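Local coordinates for secreted protein (Streptomyces lividans TK24, PDB 5LXZ), which probably acts as a secreted copper-radical oxidase of the galactose oxidase type (family AA5), with copper bound at its presumed active site, at residues G13-I18 with E497-P502; G422-Y427 with G457-S462; P510-G515 with M586-G591; S76-T81 with L91-G96; D256-S261 with Y279-K284. The protein carries 1 engineered substitution. All coordinates share one frame; numbering follows the deposited sequence.

Contact 1 of 5, residues G13-I18 with E497-P502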
# COMPACT_ATOMS: atom_id res chain seq x y z
N GLY A 13 22.52 5.34 13.86
CA GLY A 13 22.00 4.00 14.04
C GLY A 13 22.78 2.94 13.30
O GLY A 13 23.91 3.16 12.89
N LYS A 14 22.15 1.78 13.12
CA LYS A 14 22.84 0.62 12.55
C LYS A 14 21.84 -0.33 11.94
O LYS A 14 20.78 -0.55 12.53
CB LYS A 14 23.63 -0.14 13.64
CG LYS A 14 24.34 -1.36 13.08
CD LYS A 14 25.44 -1.97 13.95
CE LYS A 14 25.78 -3.37 13.44
NZ LYS A 14 26.35 -3.40 12.05
N TRP A 15 22.19 -0.88 10.79
CA TRP A 15 21.39 -1.90 10.10
C TRP A 15 22.01 -3.26 10.28
O TRP A 15 23.26 -3.39 10.31
CB TRP A 15 21.36 -1.60 8.60
CG TRP A 15 20.63 -0.35 8.23
CD1 TRP A 15 21.10 0.91 8.20
CD2 TRP A 15 19.27 -0.29 7.84
NE1 TRP A 15 20.11 1.80 7.79
CE2 TRP A 15 18.97 1.07 7.56
CE3 TRP A 15 18.28 -1.25 7.68
CZ2 TRP A 15 17.70 1.46 7.12
CZ3 TRP A 15 17.04 -0.86 7.21
CH2 TRP A 15 16.77 0.48 6.94
N GLU A 16 21.17 -4.28 10.36
CA GLU A 16 21.65 -5.66 10.39
C GLU A 16 20.75 -6.50 9.52
O GLU A 16 19.53 -6.38 9.61
CB GLU A 16 21.61 -6.19 11.81
CG GLU A 16 22.08 -7.65 11.96
CD GLU A 16 22.11 -8.16 13.40
OE1 GLU A 16 21.58 -7.50 14.32
OE2 GLU A 16 22.68 -9.26 13.60
N ILE A 17 21.32 -7.35 8.70
CA ILE A 17 20.59 -8.37 7.97
C ILE A 17 20.30 -9.55 8.89
O ILE A 17 21.19 -10.06 9.58
CB ILE A 17 21.41 -8.83 6.74
CG1 ILE A 17 21.57 -7.66 5.76
CG2 ILE A 17 20.75 -10.03 6.07
CD1 ILE A 17 22.62 -7.85 4.68
N ILE A 18 19.06 -10.02 8.80
CA ILE A 18 18.66 -11.35 9.23
C ILE A 18 18.26 -12.16 8.00
O ILE A 18 17.43 -11.73 7.19
CB ILE A 18 17.45 -11.30 10.16
CG1 ILE A 18 17.91 -10.81 11.52
CG2 ILE A 18 16.82 -12.68 10.28
CD1 ILE A 18 18.04 -9.31 11.57
N GLU A 497 15.92 -6.94 7.06
CA GLU A 497 16.85 -6.13 7.82
C GLU A 497 16.15 -5.60 9.06
O GLU A 497 14.94 -5.34 9.04
CB GLU A 497 17.37 -4.94 7.03
CG GLU A 497 18.51 -5.23 6.09
CD GLU A 497 19.06 -3.94 5.44
OE1 GLU A 497 18.53 -3.49 4.44
OE2 GLU A 497 20.05 -3.37 5.92
N ILE A 498 16.93 -5.39 10.10
CA ILE A 498 16.50 -4.61 11.26
C ILE A 498 17.31 -3.35 11.34
O ILE A 498 18.55 -3.42 11.27
CB ILE A 498 16.73 -5.40 12.53
CG1 ILE A 498 16.00 -6.71 12.42
CG2 ILE A 498 16.30 -4.63 13.77
CD1 ILE A 498 14.55 -6.61 12.28
N TYR A 499 16.65 -2.22 11.46
CA TYR A 499 17.30 -0.97 11.70
C TYR A 499 17.15 -0.59 13.15
O TYR A 499 16.05 -0.53 13.71
CB TYR A 499 16.75 0.15 10.78
CG TYR A 499 17.40 1.48 11.04
CD1 TYR A 499 18.74 1.68 10.77
CD2 TYR A 499 16.69 2.52 11.62
CE1 TYR A 499 19.34 2.88 11.03
CE2 TYR A 499 17.27 3.76 11.85
CZ TYR A 499 18.63 3.92 11.62
OH TYR A 499 19.17 5.15 11.88
N THR A 500 18.27 -0.24 13.79
CA THR A 500 18.29 0.25 15.16
C THR A 500 18.58 1.75 15.09
O THR A 500 19.68 2.15 14.68
CB THR A 500 19.41 -0.45 15.96
OG1 THR A 500 19.14 -1.84 16.04
CG2 THR A 500 19.47 0.09 17.36
N PRO A 501 17.63 2.59 15.46
CA PRO A 501 17.83 4.03 15.26
C PRO A 501 18.86 4.61 16.28
O PRO A 501 19.15 3.96 17.26
CB PRO A 501 16.42 4.64 15.50
CG PRO A 501 15.51 3.48 15.21
CD PRO A 501 16.21 2.27 15.72
N PRO A 502 19.31 5.82 16.05
CA PRO A 502 20.30 6.44 16.95
C PRO A 502 19.84 6.45 18.40
O PRO A 502 20.67 6.34 19.32
CB PRO A 502 20.36 7.86 16.43
CG PRO A 502 20.03 7.77 14.97
CD PRO A 502 19.02 6.67 14.88
O HOH W 1 20.00 -3.30 13.86

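Contact 2 of 5, residues G422-Y427 with G457-S462. With CU (copper (II) ion), chain B.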
# COMPACT_ATOMS: atom_id res chain seq x y z
N GLY A 422 15.31 3.75 1.54
CA GLY A 422 15.24 2.89 0.39
C GLY A 422 14.50 3.49 -0.77
O GLY A 422 14.45 4.72 -0.93
N GLY A 423 13.93 2.62 -1.58
CA GLY A 423 13.35 3.01 -2.82
C GLY A 423 14.32 2.89 -3.98
O GLY A 423 15.44 2.40 -3.79
N SER A 424 13.89 3.25 -5.17
CA SER A 424 14.77 3.18 -6.34
C SER A 424 14.51 4.35 -7.24
O SER A 424 13.44 4.94 -7.25
CB SER A 424 14.60 1.88 -7.10
OG SER A 424 13.27 1.73 -7.57
N GLN A 425 15.52 4.69 -8.05
CA GLN A 425 15.38 5.84 -8.89
C GLN A 425 14.49 5.59 -10.11
O GLN A 425 13.96 6.54 -10.70
CB GLN A 425 16.76 6.32 -9.34
CG GLN A 425 16.79 7.70 -9.96
CD GLN A 425 18.21 8.33 -10.01
OE1 GLN A 425 19.16 7.81 -9.48
NE2 GLN A 425 18.30 9.49 -10.62
N ASP A 426 14.34 4.32 -10.49
CA ASP A 426 13.53 3.94 -11.63
C ASP A 426 12.62 2.77 -11.31
O ASP A 426 12.74 2.12 -10.26
CB ASP A 426 14.49 3.63 -12.80
CG ASP A 426 13.86 3.82 -14.17
OD1 ASP A 426 12.63 4.08 -14.34
OD2 ASP A 426 14.62 3.58 -15.16
N TYR A 427 11.73 2.49 -12.25
CA TYR A 427 10.74 1.42 -12.17
C TYR A 427 11.34 0.09 -11.80
O TYR A 427 12.25 -0.37 -12.46
CB TYR A 427 10.00 1.34 -13.51
CG TYR A 427 8.97 0.26 -13.59
CD1 TYR A 427 7.69 0.43 -13.07
CD2 TYR A 427 9.27 -0.95 -14.21
CE1 TYR A 427 6.73 -0.56 -13.16
CE2 TYR A 427 8.34 -1.97 -14.30
CZ TYR A 427 7.08 -1.79 -13.74
OH TYR A 427 6.16 -2.77 -13.84
N GLY A 457 18.97 -3.23 -0.89
CA GLY A 457 18.13 -2.41 -1.73
C GLY A 457 16.69 -2.87 -1.70
O GLY A 457 16.40 -4.06 -1.70
N ARG A 458 15.77 -1.90 -1.64
CA ARG A 458 14.32 -2.18 -1.54
C ARG A 458 13.54 -1.30 -2.51
O ARG A 458 13.53 -0.09 -2.35
CB ARG A 458 13.84 -1.99 -0.09
CG ARG A 458 14.04 -3.26 0.79
CD ARG A 458 13.58 -3.09 2.20
NE ARG A 458 14.49 -2.23 2.91
CZ ARG A 458 15.61 -2.63 3.48
NH1 ARG A 458 16.34 -1.75 4.12
NH2 ARG A 458 16.01 -3.91 3.41
N ASN A 459 12.93 -1.90 -3.54
CA ASN A 459 12.14 -1.17 -4.53
C ASN A 459 10.71 -1.68 -4.45
O ASN A 459 10.13 -1.62 -3.35
CB ASN A 459 12.82 -1.07 -5.92
CG ASN A 459 13.02 -2.40 -6.64
OD1 ASN A 459 12.10 -2.98 -7.22
ND2 ASN A 459 14.27 -2.90 -6.63
N TYR A 460 10.14 -2.12 -5.55
CA TYR A 460 8.78 -2.69 -5.61
C TYR A 460 8.63 -3.83 -4.64
O TYR A 460 9.57 -4.59 -4.40
CB TYR A 460 8.60 -3.21 -7.04
CG TYR A 460 7.28 -3.72 -7.45
CD1 TYR A 460 6.16 -2.96 -7.24
CD2 TYR A 460 7.18 -4.92 -8.12
CE1 TYR A 460 4.93 -3.40 -7.69
CE2 TYR A 460 5.93 -5.38 -8.56
CZ TYR A 460 4.84 -4.60 -8.32
OH TYR A 460 3.60 -5.03 -8.75
N HIS A 461 7.44 -3.95 -4.03
CA HIS A 461 7.14 -5.07 -3.14
C HIS A 461 8.03 -5.11 -1.91
O HIS A 461 8.49 -6.19 -1.53
CB HIS A 461 7.19 -6.40 -3.88
CG HIS A 461 6.05 -6.62 -4.82
ND1 HIS A 461 6.07 -7.58 -5.80
CD2 HIS A 461 4.82 -6.05 -4.88
CE1 HIS A 461 4.93 -7.58 -6.45
NE2 HIS A 461 4.15 -6.67 -5.91
N SER A 462 8.21 -3.95 -1.29
CA SER A 462 8.96 -3.79 -0.05
C SER A 462 8.09 -3.19 1.02
O SER A 462 6.88 -2.88 0.79
CB SER A 462 10.19 -2.90 -0.26
OG SER A 462 10.99 -3.37 -1.31
CU CU B . 2.30 -6.06 -6.47
O HOH W 2 16.79 0.79 -1.86
O HOH W 3 2.15 -7.32 -8.25

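Contact 3 of 5, residues P510-G515 with M586-G591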
# COMPACT_ATOMS: atom_id res chain seq x y z
N PRO A 510 14.12 4.70 29.22
CA PRO A 510 13.13 4.64 30.27
C PRO A 510 12.48 3.27 30.36
O PRO A 510 12.20 2.63 29.34
CB PRO A 510 12.09 5.70 29.89
CG PRO A 510 12.42 6.16 28.55
CD PRO A 510 13.79 5.70 28.19
N ASP A 511 12.27 2.81 31.58
CA ASP A 511 11.55 1.58 31.83
C ASP A 511 10.04 1.86 31.77
O ASP A 511 9.58 2.97 32.01
CB ASP A 511 11.94 1.01 33.20
CG ASP A 511 11.56 1.95 34.35
OD1 ASP A 511 12.07 3.11 34.38
OD2 ASP A 511 10.72 1.56 35.19
N LEU A 512 9.27 0.82 31.47
CA LEU A 512 7.82 0.95 31.41
C LEU A 512 7.18 -0.41 31.62
O LEU A 512 7.51 -1.37 30.92
CB LEU A 512 7.41 1.54 30.04
CG LEU A 512 5.93 1.84 29.86
CD1 LEU A 512 5.43 2.92 30.79
CD2 LEU A 512 5.71 2.21 28.40
N SER A 513 6.30 -0.50 32.60
CA SER A 513 5.55 -1.72 32.83
C SER A 513 4.13 -1.38 33.21
O SER A 513 3.82 -0.22 33.50
CB SER A 513 6.22 -2.57 33.91
OG SER A 513 6.39 -1.82 35.08
N GLY A 514 3.27 -2.39 33.17
CA GLY A 514 1.84 -2.20 33.46
C GLY A 514 0.90 -2.58 32.33
O GLY A 514 -0.32 -2.62 32.56
N GLY A 515 1.42 -2.86 31.13
CA GLY A 515 0.60 -3.41 30.03
C GLY A 515 0.54 -4.94 30.03
O GLY A 515 1.34 -5.59 30.73
N MET A 586 2.18 1.68 23.14
CA MET A 586 2.41 2.90 23.87
C MET A 586 3.89 3.01 24.21
O MET A 586 4.44 2.14 24.91
CB MET A 586 1.57 2.99 25.14
CG MET A 586 1.58 4.41 25.69
SD MET A 586 0.78 4.53 27.29
CE MET A 586 2.03 3.86 28.38
N PHE A 587 4.49 4.08 23.75
CA PHE A 587 5.90 4.38 24.01
C PHE A 587 5.98 5.64 24.86
O PHE A 587 5.24 6.62 24.65
CB PHE A 587 6.65 4.70 22.71
CG PHE A 587 6.89 3.53 21.81
CD1 PHE A 587 8.04 2.76 21.92
CD2 PHE A 587 5.99 3.24 20.76
CE1 PHE A 587 8.28 1.71 21.03
CE2 PHE A 587 6.24 2.20 19.90
CZ PHE A 587 7.38 1.47 19.98
N VAL A 588 6.93 5.66 25.80
CA VAL A 588 7.24 6.90 26.51
C VAL A 588 8.65 7.29 26.14
O VAL A 588 9.52 6.41 26.04
CB VAL A 588 7.02 6.78 28.03
CG1 VAL A 588 5.61 6.25 28.29
CG2 VAL A 588 8.06 5.90 28.73
N THR A 589 8.89 8.56 25.95
CA THR A 589 10.20 9.02 25.53
C THR A 589 10.67 10.08 26.51
O THR A 589 9.90 10.96 26.91
CB THR A 589 10.10 9.54 24.10
OG1 THR A 589 9.73 8.44 23.24
CG2 THR A 589 11.39 10.06 23.61
N ASP A 590 11.96 9.99 26.86
CA ASP A 590 12.51 10.93 27.86
C ASP A 590 13.02 12.21 27.23
O ASP A 590 12.95 12.40 26.01
CB ASP A 590 13.55 10.22 28.73
CG ASP A 590 14.82 9.84 27.98
OD1 ASP A 590 15.10 10.37 26.88
OD2 ASP A 590 15.52 8.94 28.49
N GLY A 591 13.66 13.05 28.04
CA GLY A 591 14.19 14.33 27.56
C GLY A 591 15.41 14.29 26.68
O GLY A 591 15.77 15.30 26.10

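Contact 4 of 5, residues S76-T81 with L91-G96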
# COMPACT_ATOMS: atom_id res chain seq x y z
N SER A 76 -5.57 -18.90 0.46
CA SER A 76 -5.79 -18.28 -0.84
C SER A 76 -4.54 -17.49 -1.19
O SER A 76 -3.70 -17.29 -0.34
CB SER A 76 -6.98 -17.29 -0.81
OG SER A 76 -8.15 -17.99 -0.51
N ASP A 77 -4.49 -17.01 -2.42
CA ASP A 77 -3.35 -16.22 -2.85
C ASP A 77 -3.50 -14.78 -2.35
O ASP A 77 -3.98 -13.91 -3.08
CB ASP A 77 -3.12 -16.22 -4.36
CG ASP A 77 -1.71 -15.86 -4.71
OD1 ASP A 77 -1.01 -15.39 -3.79
OD2 ASP A 77 -1.27 -16.05 -5.87
N LEU A 78 -2.99 -14.57 -1.14
CA LEU A 78 -3.13 -13.28 -0.42
C LEU A 78 -2.12 -12.24 -0.81
O LEU A 78 -2.10 -11.15 -0.26
CB LEU A 78 -3.09 -13.51 1.07
CG LEU A 78 -4.18 -14.43 1.55
CD1 LEU A 78 -4.08 -14.54 3.06
CD2 LEU A 78 -5.57 -14.02 1.07
N PHE A 79 -1.31 -12.54 -1.80
CA PHE A 79 -0.53 -11.55 -2.50
C PHE A 79 -1.58 -10.61 -3.14
O PHE A 79 -2.57 -11.07 -3.62
CB PHE A 79 0.32 -12.37 -3.53
CG PHE A 79 0.93 -11.59 -4.64
CD1 PHE A 79 1.52 -10.36 -4.43
CD2 PHE A 79 0.95 -12.15 -5.93
CE1 PHE A 79 2.10 -9.68 -5.48
CE2 PHE A 79 1.49 -11.47 -6.98
CZ PHE A 79 2.09 -10.23 -6.76
N CYS A 80 -1.37 -9.32 -3.17
CA CYS A 80 -2.38 -8.44 -3.85
C CYS A 80 -3.61 -8.13 -3.00
O CYS A 80 -4.61 -7.66 -3.53
CB CYS A 80 -2.94 -8.97 -5.22
SG CYS A 80 -1.84 -9.54 -6.53
N THR A 81 -3.57 -8.43 -1.71
CA THR A 81 -4.68 -8.08 -0.84
C THR A 81 -4.56 -6.70 -0.26
O THR A 81 -3.51 -6.08 -0.31
CB THR A 81 -4.69 -9.01 0.39
OG1 THR A 81 -3.36 -9.08 0.95
CG2 THR A 81 -5.17 -10.33 0.03
N LEU A 91 -6.60 -8.83 11.89
CA LEU A 91 -6.27 -8.14 10.66
C LEU A 91 -7.29 -8.58 9.62
O LEU A 91 -7.32 -9.77 9.28
CB LEU A 91 -4.86 -8.48 10.19
CG LEU A 91 -4.34 -7.64 9.03
CD1 LEU A 91 -3.96 -6.22 9.46
CD2 LEU A 91 -3.12 -8.31 8.38
N LEU A 92 -8.11 -7.66 9.12
CA LEU A 92 -8.99 -7.98 8.01
C LEU A 92 -8.10 -7.97 6.78
O LEU A 92 -7.38 -7.01 6.56
CB LEU A 92 -10.10 -6.98 7.82
CG LEU A 92 -11.05 -7.23 6.66
CD1 LEU A 92 -11.87 -8.51 6.84
CD2 LEU A 92 -12.01 -6.04 6.55
N ILE A 93 -8.16 -9.03 5.98
CA ILE A 93 -7.34 -9.11 4.76
C ILE A 93 -8.27 -9.57 3.62
O ILE A 93 -9.00 -10.53 3.79
CB ILE A 93 -6.07 -9.96 5.04
CG1 ILE A 93 -5.15 -9.98 3.81
CG2 ILE A 93 -6.42 -11.35 5.48
CD1 ILE A 93 -3.74 -10.43 4.15
N ALA A 94 -8.33 -8.86 2.51
CA ALA A 94 -9.32 -9.11 1.49
C ALA A 94 -8.75 -8.88 0.13
O ALA A 94 -7.92 -7.98 -0.07
CB ALA A 94 -10.54 -8.27 1.70
N GLY A 95 -9.29 -9.61 -0.81
CA GLY A 95 -8.84 -9.59 -2.16
C GLY A 95 -7.73 -10.57 -2.43
O GLY A 95 -7.59 -11.59 -1.75
N GLY A 96 -6.96 -10.26 -3.45
CA GLY A 96 -5.87 -11.13 -3.89
C GLY A 96 -5.94 -11.39 -5.35
O GLY A 96 -6.58 -10.68 -6.10

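Contact 5 of 5, residues D256-S261 with Y279-K284. With EDO (1,2-ethanediol), chain N.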
# COMPACT_ATOMS: atom_id res chain seq x y z
N ASP A 256 -17.23 5.08 11.85
CA ASP A 256 -18.08 4.13 12.54
C ASP A 256 -17.40 2.78 12.85
O ASP A 256 -18.04 1.87 13.37
CB ASP A 256 -19.40 3.92 11.80
CG ASP A 256 -19.23 3.39 10.40
OD1 ASP A 256 -18.13 3.00 10.01
OD2 ASP A 256 -20.23 3.37 9.63
N GLY A 257 -16.12 2.63 12.51
CA GLY A 257 -15.38 1.43 12.76
C GLY A 257 -15.59 0.36 11.68
O GLY A 257 -14.99 -0.72 11.75
N LYS A 258 -16.41 0.64 10.67
CA LYS A 258 -16.56 -0.27 9.55
C LYS A 258 -15.38 -0.05 8.60
O LYS A 258 -14.70 0.98 8.68
CB LYS A 258 -17.89 -0.06 8.87
CG LYS A 258 -19.06 -0.36 9.82
CD LYS A 258 -20.35 -0.22 9.08
CE LYS A 258 -21.51 -0.37 10.06
NZ LYS A 258 -22.79 -0.18 9.32
N ILE A 259 -15.12 -1.03 7.77
CA ILE A 259 -13.96 -1.01 6.87
C ILE A 259 -14.38 -0.83 5.43
O ILE A 259 -15.16 -1.62 4.90
CB ILE A 259 -13.13 -2.27 6.98
CG1 ILE A 259 -12.82 -2.64 8.44
CG2 ILE A 259 -11.87 -2.16 6.12
CD1 ILE A 259 -12.09 -1.58 9.22
N LEU A 260 -13.92 0.25 4.82
CA LEU A 260 -14.19 0.56 3.45
C LEU A 260 -13.17 -0.14 2.55
O LEU A 260 -11.96 0.02 2.75
CB LEU A 260 -14.18 2.06 3.26
CG LEU A 260 -14.47 2.58 1.85
CD1 LEU A 260 -15.91 2.40 1.46
CD2 LEU A 260 -14.11 4.05 1.82
N SER A 261 -13.65 -0.81 1.52
CA SER A 261 -12.79 -1.42 0.49
C SER A 261 -13.00 -0.67 -0.83
O SER A 261 -14.14 -0.50 -1.27
CB SER A 261 -13.12 -2.86 0.35
OG SER A 261 -12.29 -3.40 -0.65
N TYR A 279 -17.24 -3.41 5.02
CA TYR A 279 -17.29 -4.57 5.90
C TYR A 279 -17.72 -4.11 7.27
O TYR A 279 -17.09 -3.23 7.84
CB TYR A 279 -15.90 -5.18 6.03
CG TYR A 279 -15.81 -6.44 6.85
CD1 TYR A 279 -16.28 -7.64 6.35
CD2 TYR A 279 -15.24 -6.43 8.12
CE1 TYR A 279 -16.13 -8.79 7.06
CE2 TYR A 279 -15.08 -7.60 8.84
CZ TYR A 279 -15.52 -8.77 8.30
OH TYR A 279 -15.32 -9.91 9.03
N ASP A 280 -18.77 -4.73 7.80
CA ASP A 280 -19.16 -4.47 9.17
C ASP A 280 -18.60 -5.57 10.04
O ASP A 280 -19.02 -6.72 9.94
CB ASP A 280 -20.70 -4.49 9.22
CG ASP A 280 -21.22 -4.14 10.58
OD1 ASP A 280 -20.44 -4.08 11.53
OD2 ASP A 280 -22.46 -3.91 10.63
N PRO A 281 -17.62 -5.29 10.90
CA PRO A 281 -17.05 -6.35 11.74
C PRO A 281 -18.06 -7.05 12.67
O PRO A 281 -17.84 -8.19 13.07
CB PRO A 281 -15.99 -5.62 12.57
CG PRO A 281 -15.71 -4.41 11.76
CD PRO A 281 -16.95 -3.99 11.12
N LYS A 282 -19.14 -6.35 12.96
CA LYS A 282 -20.18 -6.94 13.84
C LYS A 282 -21.02 -7.98 13.12
O LYS A 282 -21.57 -8.88 13.77
CB LYS A 282 -21.10 -5.85 14.39
CG LYS A 282 -20.38 -4.92 15.36
CD LYS A 282 -21.30 -3.85 15.88
CE LYS A 282 -20.63 -3.08 17.02
NZ LYS A 282 -21.58 -2.07 17.60
N THR A 283 -21.13 -7.90 11.81
CA THR A 283 -21.85 -8.92 11.03
C THR A 283 -20.96 -9.83 10.21
O THR A 283 -21.42 -10.83 9.69
CB THR A 283 -22.84 -8.29 10.09
OG1 THR A 283 -22.13 -7.46 9.17
CG2 THR A 283 -23.84 -7.44 10.83
N LYS A 284 -19.69 -9.46 10.05
CA LYS A 284 -18.74 -10.19 9.20
C LYS A 284 -19.24 -10.26 7.76
O LYS A 284 -18.96 -11.22 7.05
CB LYS A 284 -18.36 -11.55 9.78
CG LYS A 284 -17.67 -11.46 11.13
CD LYS A 284 -17.45 -12.85 11.72
CE LYS A 284 -16.68 -12.85 13.06
NZ LYS A 284 -16.99 -11.75 13.99
C1 EDO N . -17.60 8.38 8.28
O1 EDO N . -16.19 8.05 8.38
C2 EDO N . -18.50 7.15 8.25
O2 EDO N . -18.28 6.34 9.39

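Contact 1 of 5, residues G13-I18 with E497-P502
The Glu497 side chain crosses that of Trp15 at about a right angle, with OE2 3.3 Å from Trp15 CE3; the carboxylate and ring planes are 38° apart. The charge is met outside this pair: OE1 forms a salt bridge with Arg458 NH2, and the backbone N-H groups of Leu455 and Val456 also reach the carboxylate. Next comes Ile498, which faces Glu16 in a hydrogen-bonded pair: its N gives to Glu16 O at 2.8 Å, while its O accepts from Glu16 N. A water also donates to Ile498 O and to Lys14 O, and hydrogen-bonds Thr500 OG1, which is also bonded to Arg471 NE. Tyr499 carries most of the aromatic contact. Its CG is anti to the backbone N (chi1 178°), which swings the ring alongside Trp15; CB sits over the six-membered ring, 3.6 Å from its centroid, a CH-pi contact, and CD1 comes to 3.3 Å from Trp15 CE2 over the same indole. The two rings meet obliquely. Their polar atoms bond beyond the pair, Tyr499 OH to Asn12 O and Trp15 NE1 to Ala452 O. Thr500 returns to paired backbone: its N meets Lys14 O at 2.8 Å almost straight, and its O takes Lys14 N at 2.9 Å. At Gly13, a side chain would run into Thr500 O; Pro502 closes the end, CG 3.7 Å from Gly13 N. The antiparallel pairing puts strand 14-18 on the outer edge of a four-stranded blade whose other strands come from late in the chain, the closure by which a kelch propeller such as galactose oxidase completes its ring.

Contact 2 of 5, residues G422-Y427 with G457-S462
Ser424 OG presses against Asn459 CB at 3.3 Å, and here the side chains of the two loops touch. Both first torsions are alike: the OG of Ser424 (chi1 60°) and the CG of Asn459 (chi1 64°) each lie between their own backbone N and carbonyl carbon. For the serine this turns the hydroxyl back along its own loop, where it donates to Asp426 O at 2.8 Å within the plane of that carbonyl. Replacing this serine by alanine would remove OG, and is likely to leave Asp426 O without that donor and open a small gap against Asn459 CB. In Asn459 the folded-back amide brings OD1 to Tyr460 N at 2.7 Å, a bent bond tilted from the carbonyl plane, while ND2 is held by Asn434 and Ser479. The backbones share one bond, Gly423 N to Arg458 O at 2.8 Å, and a water connects Gly423 O with Arg458 N. These are loops on the copper face of the kelch propeller, where, as in galactose oxidase, the metal is held by residues from several loops. Ser462 OG ties down the turn from the far end, donating to Asn459 O from well above the carbonyl plane. That turn sets His461 beside Tyr460, with His461 CD2 over the centre of the phenol ring. His461 NE2 binds copper at 2.0 Å, together with Tyr248, His548 and a water; His461 ND1 is hydrogen-bonded to Asp478, which, with the metal bond, holds the imidazole's rotation. Tyr460 OH stands longer off, 2.8 Å from the ion.

Contact 3 of 5, residues P510-G515 with M586-G591
Asp590 OD1 is gripped by two backbone N-H groups, those of Glu592 and Thr594, in the turn that follows its strand, and this holds the carboxylate still while its other oxygen, OD2, rests 3.7 Å from CD of Pro510. The two side chains cross at about a right angle. The setting is the C-terminal early set domain, an immunoglobulin-like beta sandwich of the galactose oxidase type, and here the loop 510-515 runs over strand 582-590 of the same domain. No hydrogen bond links the two segments; the join is van der Waals contact, carbon against carbon and carbon against oxygen. Alternate residues of the strand, Met586, Val588 and Asp590, send their CB atoms toward the loop, whereas Phe587 and Thr589 turn away from it. Pro510 covers the Val588-Asp590 end of this row, its CG 3.8 Å from Val588 O and its CB 4.2 Å from Val588 CG2. Two residues on, Leu512 fills the middle. With CG anti to its backbone N (chi1 -176°), the leucine fork reaches in between Met586 and Val588. Its CD2 does nearly all the touching, lying 4.0 Å from Val588 CG1 and 3.7 Å from Met586 O, while CD1 meets the same valine methyl a little farther off. Phe527 from strand 524-528 packs against both Leu512 and Met586, continuing the apolar layer across the sandwich. Asp511, between the two inserted side chains, points off to backbone N-H groups of Arg530 and Ala531. The methionine chain is extended to SD and then bends at its last torsion (chi3 77°), which carries CE to 4.0 Å from Leu512 CD2.

Contact 4 of 5, residues S76-T81 with L91-G96
Beside the copper site, the turn that carries Phe79 and Cys80 is laid against strand 91-102 at Ile93 to Gly96. Leu78 to Thr81 form a type II beta turn, strengthened by Thr81 OG1, which donates to Leu78 O at 2.7 Å. The hydroxyl sits between backbone N and carbonyl carbon (chi1 48°), and from there its flank also meets Ile93, with Ile93 CG1 3.5 Å from Thr81 OG1. The threonine methyl goes the other way: CG2 rests 3.3 Å from Gly95 O, a buried carbonyl with no hydrogen-bond partner. Gly96 fits closely under the turn, its CA in CA-H...O contact with Phe79 O at 3.3 Å and with Asp77 O at 3.5 Å; a side chain here would strike Asp77 O. Leu78 CD1 reaches Ile93 CD1 at 4.3 Å, and Phe227 of strand 226-230 packs on both. From the second position of the turn the Phe79 ring reaches toward the copper and meets the ring of His461. Cys80 touches Tyr248, a copper ligand, an arrangement consistent with the cysteine-linked tyrosine cofactor of galactose oxidase and its copper-radical relatives.

Contact 5 of 5, residues D256-S261 with Y279-K284
Ile259 and Tyr279 stand side by side on one face of the sheet, CB to CB 4.1 Å, and part beyond that. Tyr279 has CG anti to its backbone N (chi1 -177°), which sends the ring off past the isoleucine until OH reaches Glu228. Leu92, from the neighbouring sheet, packs on both residues. Beneath them the backbones form an antiparallel hydrogen-bonded pair: Tyr279 N gives to Ile259 O at 2.7 Å, and Ile259 N returns to Tyr279 O at 3.0 Å, both nearly straight and in the carbonyl planes. One residue out toward solvent the pairing changes character. Lys258 starts with CB 3.4 Å from Tyr279 O, then runs fully extended and crosses the Asp280 side chain obliquely, so that CE, 3.7 Å from Asp280 OD2, comes nearer than the charge does. NZ is 4.0 Å from that oxygen, a long salt bridge. The other oxygen, Asp280 OD1, takes Lys282 N at 3.0 Å from above the carboxylate plane, an Asx turn; Asp256 OD1 makes a second one with Lys258 N. With an alanine in place of Asp280, Lys282 N would probably lose its acceptor and the ammonium of Lys258 its nearby negative charge. Pro281 completes the edge, its CG 3.8 Å from Gly257 O. Two strands meeting like this, one entered from, the other leaving into, an Asx turn, are the second and third of the four antiparallel strands that make one blade of a kelch beta-propeller.

Overall arrangement
From the N terminus, residues 13-18 open the longest loop, and it shuts only at 497-502, where contact 1 joins first and last strands of the propeller ring. Within that span lie three shorter closures in turn, none crossing another: contact 4 spans a tight hairpin, contact 5 the middle of the next blade, and contact 2 two loops late in the ring. Contact 3 follows separately, inside the C-terminal early set domain. Contacts 4 and 5 pack together between neighbouring blades, contact 2 meets contact 4 beside the copper, and contact 1 touches contact 2, whereas contact 3 stays about 9 Å from contact 1 at the nearest atoms.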